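Local coordinates for biotin binding protein A (Gallus gallus, PDB 2C1S), which binds biotin as a tetrameric member of the avidin family and holds biotin-D-sulfoxide in this crystal, at residues R108-T111 with W112-T115. Sequence-based numbering, arbitrary orientation. Where two conformers were deposited one is given.
Sequences RKDT and WKAT. With BSO (biotin-D-sulfoxide), chain D.
W112 turns the edge of its indole to K109, with CD1 3.3 Å from the carbonyl O of K109 and that oxygen lying in the ring plane. One face carries the biotin-D-sulfoxide: CZ3 of W112 comes within 3.4 Å of C2 of the ligand. K113 CB covers the centre of the opposite face, so the indole is sandwiched between its own neighbour and the ligand. A water accepts a hydrogen bond from NE1 of W112 and donates one to OD1 of D110, tying the ring edge to the carboxylate. This is the 3-10 turn between strands 93-102 and 115-124 of the avidin β-barrel, which lends its tryptophan to a biotin site completed by a second subunit, whose S17, Y34 and T79 hydrogen-bond the ligand. Cutting W112 back to an alanine is likely to leave C2 and C4 of the ligand without their aromatic cover and the bridging water without its indole donor. From over its face of the ring K113 runs out, extended, alongside D110. Its NZ makes a long salt bridge to D110 OD1, at 3.9 Å. K109 NZ reaches the same oxygen at 2.9 Å from above the carboxylate plane. Backbone bonds from K113 N to D110 O and from A114 N to T111 O hold the turn, with T111 N to R108 O one step earlier. T111 has OG1 between its backbone N and carbonyl carbon (chi1 62°), which brings it to R108 O at 2.9 Å.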
loop_
_atom_site.group_PDB
_atom_site.type_symbol
_atom_site.label_atom_id
_atom_site.label_comp_id
_atom_site.label_asym_id
_atom_site.label_seq_id
_atom_site.Cartn_x
_atom_site.Cartn_y
_atom_site.Cartn_z
ATOM N N ARG A 108 -0.150 -6.998 -19.566
ATOM C CA ARG A 108 -0.868 -7.318 -18.345
ATOM C C ARG A 108 -0.004 -8.083 -17.353
ATOM O O ARG A 108 -0.056 -7.816 -16.141
ATOM C CB ARG A 108 -2.128 -8.100 -18.639
ATOM C CG ARG A 108 -3.073 -8.070 -17.489
ATOM C CD ARG A 108 -4.142 -9.083 -17.654
ATOM N NE ARG A 108 -4.984 -9.132 -16.473
ATOM C CZ ARG A 108 -5.961 -10.005 -16.306
ATOM N NH1 ARG A 108 -6.198 -10.906 -17.263
ATOM N NH2 ARG A 108 -6.702 -9.981 -15.191
ATOM N N LYS A 109 0.793 -9.022 -17.861
ATOM C CA LYS A 109 1.722 -9.769 -17.029
ATOM C C LYS A 109 2.598 -8.864 -16.139
ATOM O O LYS A 109 3.120 -9.339 -15.136
ATOM C CB LYS A 109 2.631 -10.662 -17.890
ATOM C CG LYS A 109 3.883 -9.917 -18.425
ATOM C CD LYS A 109 4.903 -10.802 -19.179
ATOM C CE LYS A 109 5.914 -9.945 -19.991
ATOM N NZ LYS A 109 6.823 -9.119 -19.097
ATOM N N ASP A 110 2.768 -7.588 -16.530
ATOM C CA ASP A 110 3.651 -6.639 -15.848
ATOM C C ASP A 110 2.915 -5.847 -14.750
ATOM O O ASP A 110 3.515 -5.033 -14.058
ATOM C CB ASP A 110 4.252 -5.605 -16.817
ATOM C CG ASP A 110 5.418 -6.129 -17.653
ATOM O OD1 ASP A 110 6.152 -7.050 -17.237
ATOM O OD2 ASP A 110 5.605 -5.562 -18.749
ATOM N N THR A 111 1.617 -6.079 -14.603
ATOM C CA THR A 111 0.816 -5.291 -13.662
ATOM C C THR A 111 1.301 -5.352 -12.231
ATOM O O THR A 111 1.227 -4.329 -11.505
ATOM C CB THR A 111 -0.687 -5.558 -13.804
ATOM O OG1 THR A 111 -0.986 -6.923 -13.515
ATOM C CG2 THR A 111 -1.073 -5.293 -15.188
ATOM N N TRP A 112 1.841 -6.515 -11.845
ATOM C CA TRP A 112 2.367 -6.721 -10.498
ATOM C C TRP A 112 3.315 -5.624 -10.015
ATOM O O TRP A 112 3.310 -5.345 -8.821
ATOM C CB TRP A 112 3.037 -8.126 -10.366
ATOM C CG TRP A 112 4.397 -8.195 -11.043
ATOM C CD1 TRP A 112 4.663 -8.577 -12.363
ATOM C CD2 TRP A 112 5.672 -7.881 -10.456
ATOM N NE1 TRP A 112 6.032 -8.481 -12.609
ATOM C CE2 TRP A 112 6.665 -8.069 -11.463
ATOM C CE3 TRP A 112 6.077 -7.445 -9.175
ATOM C CZ2 TRP A 112 8.029 -7.848 -11.220
ATOM C CZ3 TRP A 112 7.438 -7.195 -8.947
ATOM C CH2 TRP A 112 8.396 -7.392 -9.971
ATOM N N LYS A 113 4.146 -5.047 -10.897
ATOM C CA LYS A 113 5.162 -4.076 -10.527
ATOM C C LYS A 113 4.756 -2.603 -10.770
ATOM O O LYS A 113 5.580 -1.681 -10.656
ATOM C CB LYS A 113 6.490 -4.370 -11.250
ATOM C CG LYS A 113 6.438 -4.126 -12.746
ATOM C CD LYS A 113 7.727 -4.437 -13.422
ATOM C CE LYS A 113 7.493 -4.441 -14.943
ATOM N NZ LYS A 113 8.800 -4.603 -15.649
ATOM N N ALA A 114 3.481 -2.401 -11.073
ATOM C CA ALA A 114 3.036 -1.114 -11.616
ATOM C C ALA A 114 2.762 -0.029 -10.571
ATOM O O ALA A 114 2.596 1.111 -10.934
ATOM C CB ALA A 114 1.825 -1.324 -12.474
ATOM N N THR A 115 2.686 -0.395 -9.285
ATOM C CA THR A 115 2.035 0.495 -8.282
ATOM C C THR A 115 2.962 0.754 -7.127
ATOM O O THR A 115 3.354 -0.176 -6.433
ATOM C CB THR A 115 0.738 -0.165 -7.726
ATOM O OG1 THR A 115 -0.152 -0.435 -8.832
ATOM C CG2 THR A 115 0.025 0.749 -6.760
HETATM C C11 BSO D . 13.005 -7.565 -7.739
HETATM O O11 BSO D . 12.578 -7.717 -8.902
HETATM O O12 BSO D . 13.360 -6.486 -7.245
HETATM C C10 BSO D . 13.096 -8.817 -6.838
HETATM C C9 BSO D . 12.048 -9.840 -7.285
HETATM C C8 BSO D . 10.654 -9.343 -6.820
HETATM C C7 BSO D . 9.538 -10.314 -7.199
HETATM C C2 BSO D . 8.157 -9.761 -6.779
HETATM S S1 BSO D . 7.840 -9.817 -4.984
HETATM C C6 BSO D . 6.078 -9.486 -5.195
HETATM C C5 BSO D . 5.676 -10.219 -6.498
HETATM N N1 BSO D . 5.232 -11.578 -6.150
HETATM C C3 BSO D . 6.085 -12.488 -6.701
HETATM O O3 BSO D . 5.936 -13.713 -6.616
HETATM N N2 BSO D . 7.085 -11.944 -7.375
HETATM C C4 BSO D . 6.945 -10.479 -7.370
HETATM O O10 BSO D . 8.541 -8.590 -4.515
HETATM O O HOH W 1 1.201 -9.190 -12.982
HETATM O O HOH W 2 7.186 -8.826 -14.945
HETATM O O HOH W 3 0.180 -3.061 -9.478
#